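Penicillin-binding protein 2B (Streptococcus pneumoniae, PDB 2WAD) probably forms peptide cross-links between adjacent glycan strands of cell-wall peptidoglycan as a penicillin-binding transpeptidase of the elongation machinery. Local coordinates at residues Y327-A337 with F651-V661; T377-V388 with F517-L528. All blocks are in the same frame, centred on the assembly; numbering follows the deposited sequence.

Contact 1 of 2, residues Y327-A337 with F651-V661; sequences YFNSELGNGGA and FPHNTNLTKNV. Unlike the reference sequence in segment 327-337: Gly333 (reference Glu). Unlike the reference sequence in segment 651-661: Lys659 (reference Asn), Asn660 (reference Gly). With ZN (zinc ion), chain E.
The C-terminal end of helix 314-334 meets the loop that joins strand 645-650 to helix 661-676 through a buried carboxylate, Glu331, and an aromatic pair beside it. Asn654 ND2 gives Glu331 OE1 a short bond of 2.6 Å on the anti lone pair, with the amide and carboxylate nearly coplanar. On Glu331 OE2 the salt bridge from Lys659 NZ, 3.0 Å long, uses the syn lone pair, while Asn334 ND2 reaches the same oxygen from above the carboxylate plane. A water links OE1 to Lys659 O and Val661 N, and such a set of donors probably favours the ionised acid. Asn654 also closes an Asx turn, its OD1 accepting from Asn656 N. Asn654 ND2 lies 3.4 Å above the plane of the Phe651 ring, offset toward the rim. With chi1 -162° setting CG anti to the main-chain N, Phe651 brings CZ and CE1 to Phe328; the rings are near parallel but slid aside, centroids 5.2 Å apart. Past the helix, Thr655 N bonds Gly336 O at 3.0 Å, where the backbones run close together. Away from this core His653 NE2 binds a zinc ion. Strand 342-348 packs on both phenylalanines through Val343, and helix 661-676 borders Tyr327, whose OH bonds Asp668.

Contact 2 of 2, residues T377-V388 with F517-L528; sequences TVTNVFVPGSVV and FGQFDNYTPMQL
Asn522, Pro384 and Thr377 lie along an antiparallel pairing that leads into the SxxK motif of the transpeptidase fold, whose serine, Ser386, is the inferred acyl-ester nucleophile. Between Asn522 and Thr377, Phe382 and Tyr523 form a single hydrogen-bonded pair: Phe382 N gives to Tyr523 O at 2.9 Å, and Tyr523 N returns a bond to Phe382 O. Asn522 lays its CB against Val381 CG2 at 3.6 Å, the two side chains crossing at about a right angle, and its amide lies beside the peptide joining Phe382 and Val383, without a hydrogen bond to Val383 N. Pro384 turns its ring to the other segment. Pro384 CD sits 3.3 Å from both Gly518 O and Asp521 O, and its CG meets Tyr523 CD2 obliquely. Leu528 CD2 touches Pro384 CB and Val387 CG2, so the first turn of helix 525-536 packs against Pro384 and the 3-10 segment 386-388. At the far end Thr377 O accepts from Met526 N at 3.0 Å, where Thr524 and Gln527 form a capping box. Met526 CG is anti to the main-chain N (chi1 -178°) and the chain then bends twice, leaving CE on Val378 CG1. Pro525 CD fits against the Phe382 ring edge, in its plane. Gly385 N bonds Gly518 O; Gly518, its CA touched by Val388 CG2, has the positive phi of the Schellman motif ending helix 509-515. Ser386 OG bonds Lys389 NZ and Ser443 OG, which with Lys615 fit the SxxK, (S/Y)xN and K(T/S)G motifs of penicillin-binding enzymes, and a water joins this hydroxyl to Phe517 O, donating to that carbonyl at 2.9 Å.

In the fold
Both contacts belong to the transpeptidase domain, with centres about 18 Å apart on the same side of the chain's centre. Along the sequence, 327-337 comes first and 651-661 last, so the two segments of contact 2 fall between them. The antiparallel sheet joins the two: strand 645-650 runs directly into segment 651-661, and its Val650 packs on Phe382, Pro525 and Leu528 of contact 2. The contacts also touch directly, Pro652 CG lying 3.7 Å from Phe382 CD1. Asn633, in turn, bonds Phe651 N and Pro384 O. Contact 1, between helix 314-334 and the loop after strand 645-650, is thus joined through that strand and Pro652 to the segment carrying the inferred nucleophile.

Contact 1 of 2, residues Y327-A337 with F651-V661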
loop_
_atom_site.group_PDB
_atom_site.type_symbol
_atom_site.label_atom_id
_atom_site.label_comp_id
_atom_site.label_asym_id
_atom_site.label_seq_id
_atom_site.Cartn_x
_atom_site.Cartn_y
_atom_site.Cartn_z
ATOM N N TYR A 327 9.338 10.056 -21.217
ATOM C CA TYR A 327 8.201 10.845 -21.655
ATOM C C TYR A 327 7.926 12.118 -20.852
ATOM O O TYR A 327 7.689 13.194 -21.415
ATOM C CB TYR A 327 6.924 9.991 -21.723
ATOM C CG TYR A 327 6.753 9.174 -22.979
ATOM C CD1 TYR A 327 6.136 9.712 -24.110
ATOM C CD2 TYR A 327 7.199 7.852 -23.038
ATOM C CE1 TYR A 327 5.965 8.946 -25.248
ATOM C CE2 TYR A 327 7.026 7.087 -24.166
ATOM C CZ TYR A 327 6.410 7.634 -25.269
ATOM O OH TYR A 327 6.235 6.846 -26.389
ATOM N N PHE A 328 7.925 12.037 -19.531
ATOM C CA PHE A 328 7.628 13.263 -18.772
ATOM C C PHE A 328 8.630 14.390 -19.028
ATOM O O PHE A 328 8.227 15.537 -19.133
ATOM C CB PHE A 328 7.538 13.027 -17.251
ATOM C CG PHE A 328 6.728 14.086 -16.536
ATOM C CD1 PHE A 328 5.349 13.963 -16.414
ATOM C CD2 PHE A 328 7.333 15.221 -16.015
ATOM C CE1 PHE A 328 4.589 14.944 -15.777
ATOM C CE2 PHE A 328 6.597 16.218 -15.375
ATOM C CZ PHE A 328 5.210 16.081 -15.260
ATOM N N ASN A 329 9.928 14.085 -19.070
ATOM C CA ASN A 329 10.930 15.114 -19.366
ATOM C C ASN A 329 10.777 15.700 -20.761
ATOM O O ASN A 329 10.973 16.892 -20.951
ATOM C CB ASN A 329 12.360 14.579 -19.193
ATOM C CG ASN A 329 12.842 14.624 -17.744
ATOM O OD1 ASN A 329 12.709 15.637 -17.045
ATOM N ND2 ASN A 329 13.389 13.520 -17.290
ATOM N N SER A 330 10.419 14.868 -21.734
ATOM C CA SER A 330 10.156 15.366 -23.081
ATOM C C SER A 330 8.999 16.365 -23.051
ATOM O O SER A 330 9.075 17.463 -23.628
ATOM C CB SER A 330 9.837 14.184 -24.008
ATOM O OG SER A 330 9.954 14.561 -25.367
ATOM N N GLU A 331 7.930 16.013 -22.338
ATOM C CA GLU A 331 6.775 16.912 -22.255
ATOM C C GLU A 331 7.082 18.163 -21.444
ATOM O O GLU A 331 6.466 19.205 -21.646
ATOM C CB GLU A 331 5.552 16.189 -21.699
ATOM C CG GLU A 331 5.057 15.085 -22.602
ATOM C CD GLU A 331 4.416 15.612 -23.875
ATOM O OE1 GLU A 331 3.267 16.106 -23.813
ATOM O OE2 GLU A 331 5.063 15.526 -24.946
ATOM N N LEU A 332 8.024 18.077 -20.511
ATOM C CA LEU A 332 8.528 19.306 -19.899
ATOM C C LEU A 332 9.363 20.113 -20.890
ATOM O O LEU A 332 9.343 21.344 -20.871
ATOM C CB LEU A 332 9.354 19.017 -18.654
ATOM C CG LEU A 332 8.658 18.662 -17.341
ATOM C CD1 LEU A 332 9.686 18.430 -16.228
ATOM C CD2 LEU A 332 7.671 19.737 -16.957
ATOM N N GLY A 333 10.072 19.404 -21.760
ATOM C CA GLY A 333 10.958 19.997 -22.760
ATOM C C GLY A 333 10.168 20.904 -23.685
ATOM O O GLY A 333 10.594 22.018 -23.973
ATOM N N ASN A 334 9.000 20.445 -24.134
ATOM C CA ASN A 334 8.215 21.225 -25.085
ATOM C C ASN A 334 7.163 22.087 -24.413
ATOM O O ASN A 334 6.491 22.859 -25.092
ATOM C CB ASN A 334 7.566 20.327 -26.137
ATOM C CG ASN A 334 6.568 19.350 -25.523
ATOM O OD1 ASN A 334 5.782 19.710 -24.632
ATOM N ND2 ASN A 334 6.617 18.106 -25.985
ATOM N N GLY A 335 7.033 21.977 -23.089
ATOM C CA GLY A 335 6.173 22.877 -22.320
ATOM C C GLY A 335 4.824 22.288 -21.931
ATOM O O GLY A 335 4.117 22.842 -21.087
ATOM N N GLY A 336 4.461 21.152 -22.526
ATOM C CA GLY A 336 3.140 20.569 -22.282
ATOM C C GLY A 336 2.909 20.126 -20.848
ATOM O O GLY A 336 1.775 20.114 -20.364
ATOM N N ALA A 337 3.980 19.756 -20.159
ATOM C CA ALA A 337 3.837 19.199 -18.813
ATOM C C ALA A 337 4.104 20.211 -17.703
ATOM O O ALA A 337 4.248 19.828 -16.545
ATOM C CB ALA A 337 4.738 17.986 -18.652
ATOM N N PHE A 651 -1.927 11.005 -16.941
ATOM C CA PHE A 651 -0.969 12.078 -17.195
ATOM C C PHE A 651 -1.767 13.364 -17.164
ATOM O O PHE A 651 -2.246 13.820 -18.199
ATOM C CB PHE A 651 -0.362 11.907 -18.599
ATOM C CG PHE A 651 0.929 12.675 -18.808
ATOM C CD1 PHE A 651 1.093 13.929 -18.268
ATOM C CD2 PHE A 651 1.972 12.132 -19.561
ATOM C CE1 PHE A 651 2.271 14.647 -18.443
ATOM C CE2 PHE A 651 3.163 12.839 -19.751
ATOM C CZ PHE A 651 3.307 14.108 -19.194
ATOM N N PRO A 652 -1.937 13.948 -15.975
ATOM C CA PRO A 652 -2.869 15.060 -15.820
ATOM C C PRO A 652 -2.316 16.424 -16.272
ATOM O O PRO A 652 -1.121 16.664 -16.231
ATOM C CB PRO A 652 -3.133 15.073 -14.314
ATOM C CG PRO A 652 -1.946 14.379 -13.702
ATOM C CD PRO A 652 -1.384 13.461 -14.694
ATOM N N HIS A 653 -3.204 17.303 -16.713
ATOM C CA HIS A 653 -2.899 18.682 -17.075
ATOM C C HIS A 653 -1.732 18.836 -18.039
ATOM O O HIS A 653 -0.853 19.667 -17.845
ATOM C CB HIS A 653 -2.756 19.542 -15.819
ATOM C CG HIS A 653 -3.958 19.475 -14.930
ATOM N ND1 HIS A 653 -5.190 19.947 -15.331
ATOM C CD2 HIS A 653 -4.134 18.968 -13.686
ATOM C CE1 HIS A 653 -6.075 19.745 -14.368
ATOM N NE2 HIS A 653 -5.468 19.132 -13.368
ATOM N N ASN A 654 -1.724 18.007 -19.075
ATOM C CA ASN A 654 -0.798 18.129 -20.189
ATOM C C ASN A 654 -1.529 18.937 -21.259
ATOM O O ASN A 654 -2.604 18.547 -21.705
ATOM C CB ASN A 654 -0.367 16.743 -20.704
ATOM C CG ASN A 654 0.713 16.813 -21.790
ATOM O OD1 ASN A 654 0.618 17.623 -22.715
ATOM N ND2 ASN A 654 1.751 15.980 -21.667
ATOM N N THR A 655 -0.979 20.092 -21.618
ATOM C CA THR A 655 -1.654 21.020 -22.526
ATOM C C THR A 655 -1.293 20.775 -23.993
ATOM O O THR A 655 -1.768 21.489 -24.873
ATOM C CB THR A 655 -1.375 22.528 -22.179
ATOM O OG1 THR A 655 0.035 22.766 -22.078
ATOM C CG2 THR A 655 -2.026 22.953 -20.868
ATOM N N ASN A 656 -0.462 19.778 -24.279
ATOM C CA ASN A 656 -0.171 19.433 -25.673
ATOM C C ASN A 656 -1.367 19.017 -26.529
ATOM O O ASN A 656 -1.901 17.911 -26.380
ATOM C CB ASN A 656 0.871 18.322 -25.746
ATOM C CG ASN A 656 2.247 18.859 -25.977
ATOM O OD1 ASN A 656 2.427 20.070 -26.070
ATOM N ND2 ASN A 656 3.230 17.975 -26.068
ATOM N N LEU A 657 -1.745 19.875 -27.469
ATOM C CA LEU A 657 -2.901 19.592 -28.328
ATOM C C LEU A 657 -2.494 19.075 -29.715
ATOM O O LEU A 657 -3.347 18.651 -30.509
ATOM C CB LEU A 657 -3.871 20.789 -28.395
ATOM C CG LEU A 657 -3.420 22.151 -28.943
ATOM C CD1 LEU A 657 -3.632 22.232 -30.461
ATOM C CD2 LEU A 657 -4.146 23.308 -28.255
ATOM N N THR A 658 -1.185 19.079 -29.979
ATOM C CA THR A 658 -0.635 18.552 -31.230
ATOM C C THR A 658 -0.222 17.070 -31.227
ATOM O O THR A 658 -0.260 16.415 -32.268
ATOM C CB THR A 658 0.485 19.461 -31.807
ATOM O OG1 THR A 658 1.735 19.196 -31.155
ATOM C CG2 THR A 658 0.118 20.941 -31.653
ATOM N N LYS A 659 0.165 16.520 -30.080
ATOM C CA LYS A 659 0.238 15.064 -29.976
ATOM C C LYS A 659 -0.135 14.572 -28.576
ATOM O O LYS A 659 0.197 15.224 -27.591
ATOM C CB LYS A 659 1.617 14.544 -30.386
ATOM C CG LYS A 659 2.714 14.889 -29.395
ATOM C CD LYS A 659 3.974 14.063 -29.616
ATOM C CE LYS A 659 5.166 14.754 -28.965
ATOM N NZ LYS A 659 4.685 15.698 -27.905
ATOM N N ASN A 660 -0.823 13.436 -28.485
ATOM C CA ASN A 660 -1.253 12.885 -27.188
ATOM C C ASN A 660 -0.397 11.684 -26.806
ATOM O O ASN A 660 -0.548 10.600 -27.358
ATOM C CB ASN A 660 -2.737 12.477 -27.207
ATOM C CG ASN A 660 -3.316 12.263 -25.801
ATOM O OD1 ASN A 660 -2.756 11.547 -24.961
ATOM N ND2 ASN A 660 -4.428 12.934 -25.528
ATOM N N VAL A 661 0.510 11.875 -25.860
ATOM C CA VAL A 661 1.444 10.805 -25.500
ATOM C C VAL A 661 0.820 9.679 -24.679
ATOM O O VAL A 661 1.444 8.640 -24.493
ATOM C CB VAL A 661 2.698 11.356 -24.793
ATOM C CG1 VAL A 661 3.386 12.434 -25.671
ATOM C CG2 VAL A 661 2.351 11.955 -23.428
HETATM ZN ZN ZN E . -6.258 18.000 -11.912
HETATM O O HOH W 1 0.991 14.737 -24.904
HETATM O O HOH W 2 0.754 21.943 -18.005
HETATM O O HOH W 3 -4.859 18.289 -10.186
HETATM O O HOH W 4 -6.430 15.830 -12.237
#

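Contact 2 of 2, residues T377-V388 with F517-L528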
loop_
_atom_site.group_PDB
_atom_site.type_symbol
_atom_site.label_atom_id
_atom_site.label_comp_id
_atom_site.label_asym_id
_atom_site.label_seq_id
_atom_site.Cartn_x
_atom_site.Cartn_y
_atom_site.Cartn_z
ATOM N N THR A 377 0.042 5.612 -7.126
ATOM C CA THR A 377 -0.893 4.802 -7.883
ATOM C C THR A 377 -2.096 4.398 -7.034
ATOM O O THR A 377 -3.156 4.171 -7.584
ATOM C CB THR A 377 -0.227 3.527 -8.444
ATOM O OG1 THR A 377 0.374 2.782 -7.375
ATOM C CG2 THR A 377 0.836 3.872 -9.493
ATOM N N VAL A 378 -1.914 4.276 -5.722
ATOM C CA VAL A 378 -2.985 3.879 -4.808
ATOM C C VAL A 378 -3.395 5.026 -3.879
ATOM O O VAL A 378 -4.391 4.912 -3.172
ATOM C CB VAL A 378 -2.632 2.649 -3.950
ATOM C CG1 VAL A 378 -2.528 1.352 -4.786
ATOM C CG2 VAL A 378 -1.345 2.887 -3.137
ATOM N N THR A 379 -2.662 6.136 -3.869
ATOM C CA THR A 379 -2.974 7.185 -2.905
ATOM C C THR A 379 -3.456 8.531 -3.460
ATOM O O THR A 379 -4.064 9.300 -2.728
ATOM C CB THR A 379 -1.852 7.380 -1.834
ATOM O OG1 THR A 379 -0.750 8.052 -2.432
ATOM C CG2 THR A 379 -1.324 6.050 -1.286
ATOM N N ASN A 380 -3.210 8.822 -4.734
ATOM C CA ASN A 380 -3.582 10.113 -5.291
ATOM C C ASN A 380 -4.654 9.990 -6.356
ATOM O O ASN A 380 -4.774 8.955 -6.998
ATOM C CB ASN A 380 -2.361 10.817 -5.882
ATOM C CG ASN A 380 -1.346 11.178 -4.811
ATOM O OD1 ASN A 380 -1.613 11.997 -3.930
ATOM N ND2 ASN A 380 -0.187 10.566 -4.873
ATOM N N VAL A 381 -5.442 11.044 -6.541
ATOM C CA VAL A 381 -6.619 10.929 -7.388
ATOM C C VAL A 381 -6.591 11.975 -8.494
ATOM O O VAL A 381 -6.009 13.036 -8.307
ATOM C CB VAL A 381 -7.932 11.025 -6.546
ATOM C CG1 VAL A 381 -7.950 9.946 -5.457
ATOM C CG2 VAL A 381 -8.081 12.403 -5.939
ATOM N N PHE A 382 -7.227 11.674 -9.626
ATOM C CA PHE A 382 -7.134 12.485 -10.837
ATOM C C PHE A 382 -8.457 12.448 -11.581
ATOM O O PHE A 382 -9.156 11.425 -11.537
ATOM C CB PHE A 382 -6.016 11.962 -11.753
ATOM C CG PHE A 382 -4.697 11.764 -11.045
ATOM C CD1 PHE A 382 -3.772 12.801 -10.945
ATOM C CD2 PHE A 382 -4.408 10.552 -10.440
ATOM C CE1 PHE A 382 -2.570 12.619 -10.271
ATOM C CE2 PHE A 382 -3.201 10.358 -9.760
ATOM C CZ PHE A 382 -2.286 11.382 -9.673
ATOM N N VAL A 383 -8.793 13.537 -12.273
ATOM C CA VAL A 383 -9.931 13.505 -13.181
ATOM C C VAL A 383 -9.587 12.517 -14.280
ATOM O O VAL A 383 -8.507 12.552 -14.840
ATOM C CB VAL A 383 -10.373 14.872 -13.782
ATOM C CG1 VAL A 383 -10.249 16.040 -12.817
ATOM C CG2 VAL A 383 -9.728 15.152 -15.112
ATOM N N PRO A 384 -10.492 11.581 -14.561
ATOM C CA PRO A 384 -10.118 10.469 -15.431
ATOM C C PRO A 384 -10.350 10.765 -16.913
ATOM O O PRO A 384 -9.699 10.162 -17.751
ATOM C CB PRO A 384 -11.022 9.351 -14.940
ATOM C CG PRO A 384 -12.274 10.093 -14.470
ATOM C CD PRO A 384 -11.802 11.399 -13.919
ATOM N N GLY A 385 -11.233 11.710 -17.219
ATOM C CA GLY A 385 -11.574 12.063 -18.589
ATOM C C GLY A 385 -12.242 10.922 -19.341
ATOM O O GLY A 385 -12.860 10.035 -18.729
ATOM N N SER A 386 -12.069 10.914 -20.663
ATOM C CA SER A 386 -12.873 10.113 -21.583
ATOM C C SER A 386 -12.655 8.603 -21.527
ATOM O O SER A 386 -13.356 7.840 -22.191
ATOM C CB SER A 386 -12.647 10.604 -23.022
ATOM O OG SER A 386 -13.506 11.692 -23.343
ATOM N N VAL A 387 -11.633 8.162 -20.816
ATOM C CA VAL A 387 -11.426 6.727 -20.666
ATOM C C VAL A 387 -12.686 6.043 -20.126
ATOM O O VAL A 387 -12.984 4.935 -20.517
ATOM C CB VAL A 387 -10.196 6.397 -19.821
ATOM C CG1 VAL A 387 -8.940 6.891 -20.547
ATOM C CG2 VAL A 387 -10.301 7.041 -18.419
ATOM N N VAL A 388 -13.456 6.724 -19.290
ATOM C CA VAL A 388 -14.543 6.100 -18.561
ATOM C C VAL A 388 -15.819 5.904 -19.370
ATOM O O VAL A 388 -16.790 5.397 -18.829
ATOM C CB VAL A 388 -14.946 6.892 -17.288
ATOM C CG1 VAL A 388 -13.743 7.122 -16.342
ATOM C CG2 VAL A 388 -15.682 8.166 -17.661
ATOM N N PHE A 517 -18.930 11.845 -18.567
ATOM C CA PHE A 517 -17.796 11.793 -19.477
ATOM C C PHE A 517 -16.492 12.052 -18.719
ATOM O O PHE A 517 -15.489 12.481 -19.285
ATOM C CB PHE A 517 -18.012 12.673 -20.739
ATOM C CG PHE A 517 -18.337 14.137 -20.465
ATOM C CD1 PHE A 517 -19.659 14.575 -20.446
ATOM C CD2 PHE A 517 -17.335 15.082 -20.309
ATOM C CE1 PHE A 517 -19.992 15.910 -20.230
ATOM C CE2 PHE A 517 -17.643 16.447 -20.082
ATOM C CZ PHE A 517 -18.983 16.861 -20.032
ATOM N N GLY A 518 -16.510 11.779 -17.415
ATOM C CA GLY A 518 -15.292 11.688 -16.633
ATOM C C GLY A 518 -14.677 13.025 -16.250
ATOM O O GLY A 518 -13.452 13.148 -16.147
ATOM N N GLN A 519 -15.530 14.014 -16.003
ATOM C CA GLN A 519 -15.072 15.305 -15.511
ATOM C C GLN A 519 -15.730 15.647 -14.175
ATOM O O GLN A 519 -16.081 16.783 -13.947
ATOM C CB GLN A 519 -15.325 16.430 -16.519
ATOM C CG GLN A 519 -14.630 16.281 -17.876
ATOM C CD GLN A 519 -13.119 16.424 -17.809
ATOM O OE1 GLN A 519 -12.381 15.682 -18.465
ATOM N NE2 GLN A 519 -12.647 17.397 -17.040
ATOM N N PHE A 520 -15.891 14.697 -13.261
ATOM C CA PHE A 520 -16.378 15.088 -11.927
ATOM C C PHE A 520 -15.666 14.247 -10.877
ATOM O O PHE A 520 -14.691 14.709 -10.290
ATOM C CB PHE A 520 -17.922 15.067 -11.805
ATOM C CG PHE A 520 -18.444 15.656 -10.514
ATOM C CD1 PHE A 520 -18.138 16.959 -10.159
ATOM C CD2 PHE A 520 -19.196 14.898 -9.631
ATOM C CE1 PHE A 520 -18.586 17.507 -8.955
ATOM C CE2 PHE A 520 -19.658 15.438 -8.430
ATOM C CZ PHE A 520 -19.336 16.742 -8.083
ATOM N N ASP A 521 -16.070 12.997 -10.663
ATOM C CA ASP A 521 -15.380 12.216 -9.629
ATOM C C ASP A 521 -13.924 11.992 -10.084
ATOM O O ASP A 521 -13.704 11.782 -11.284
ATOM C CB ASP A 521 -16.078 10.862 -9.445
ATOM C CG ASP A 521 -17.458 10.989 -8.830
ATOM O OD1 ASP A 521 -17.771 12.075 -8.316
ATOM O OD2 ASP A 521 -18.242 10.019 -8.855
ATOM N N ASN A 522 -12.968 12.027 -9.148
ATOM C CA ASN A 522 -11.545 11.695 -9.335
ATOM C C ASN A 522 -11.205 10.275 -8.845
ATOM O O ASN A 522 -11.658 9.867 -7.771
ATOM C CB ASN A 522 -10.638 12.628 -8.501
ATOM C CG ASN A 522 -10.591 14.079 -9.013
ATOM O OD1 ASN A 522 -9.522 14.700 -9.062
ATOM N ND2 ASN A 522 -11.744 14.631 -9.375
ATOM N N TYR A 523 -10.359 9.559 -9.589
ATOM C CA TYR A 523 -10.009 8.179 -9.305
ATOM C C TYR A 523 -8.488 8.008 -9.243
ATOM O O TYR A 523 -7.744 8.837 -9.791
ATOM C CB TYR A 523 -10.565 7.294 -10.424
ATOM C CG TYR A 523 -12.058 7.418 -10.664
ATOM C CD1 TYR A 523 -12.985 7.382 -9.605
ATOM C CD2 TYR A 523 -12.545 7.595 -11.937
ATOM C CE1 TYR A 523 -14.352 7.484 -9.828
ATOM C CE2 TYR A 523 -13.898 7.725 -12.171
ATOM C CZ TYR A 523 -14.796 7.635 -11.128
ATOM O OH TYR A 523 -16.140 7.763 -11.423
ATOM N N THR A 524 -8.030 6.949 -8.578
ATOM C CA THR A 524 -6.601 6.626 -8.531
ATOM C C THR A 524 -6.175 5.831 -9.783
ATOM O O THR A 524 -6.998 5.259 -10.479
ATOM C CB THR A 524 -6.262 5.720 -7.344
ATOM O OG1 THR A 524 -6.836 4.434 -7.585
ATOM C CG2 THR A 524 -6.788 6.272 -6.018
ATOM N N PRO A 525 -4.868 5.783 -10.070
ATOM C CA PRO A 525 -4.420 5.016 -11.235
ATOM C C PRO A 525 -4.700 3.515 -11.065
ATOM O O PRO A 525 -4.964 2.844 -12.058
ATOM C CB PRO A 525 -2.914 5.343 -11.324
ATOM C CG PRO A 525 -2.774 6.704 -10.663
ATOM C CD PRO A 525 -3.860 6.750 -9.583
ATOM N N MET A 526 -4.659 2.980 -9.839
ATOM C CA MET A 526 -4.985 1.581 -9.603
ATOM C C MET A 526 -6.443 1.283 -9.957
ATOM O O MET A 526 -6.733 0.264 -10.601
ATOM C CB MET A 526 -4.619 1.170 -8.162
ATOM C CG MET A 526 -4.854 -0.287 -7.798
ATOM S SD MET A 526 -3.733 -1.401 -8.700
ATOM C CE MET A 526 -2.159 -0.822 -8.080
ATOM N N GLN A 527 -7.361 2.166 -9.569
ATOM C CA GLN A 527 -8.785 2.025 -9.934
ATOM C C GLN A 527 -8.973 2.011 -11.461
ATOM O O GLN A 527 -9.780 1.228 -12.005
ATOM C CB GLN A 527 -9.627 3.149 -9.304
ATOM C CG GLN A 527 -9.801 3.062 -7.757
ATOM C CD GLN A 527 -10.567 4.240 -7.185
ATOM O OE1 GLN A 527 -10.185 5.379 -7.390
ATOM N NE2 GLN A 527 -11.647 3.977 -6.459
ATOM N N LEU A 528 -8.253 2.902 -12.148
ATOM C CA LEU A 528 -8.369 2.980 -13.624
ATOM C C LEU A 528 -7.753 1.753 -14.309
ATOM O O LEU A 528 -8.273 1.316 -15.322
ATOM C CB LEU A 528 -7.786 4.300 -14.179
ATOM C CG LEU A 528 -8.610 5.530 -13.755
ATOM C CD1 LEU A 528 -7.767 6.820 -13.816
ATOM C CD2 LEU A 528 -9.777 5.663 -14.699
HETATM O O HOH W 5 -13.871 13.987 -21.152
#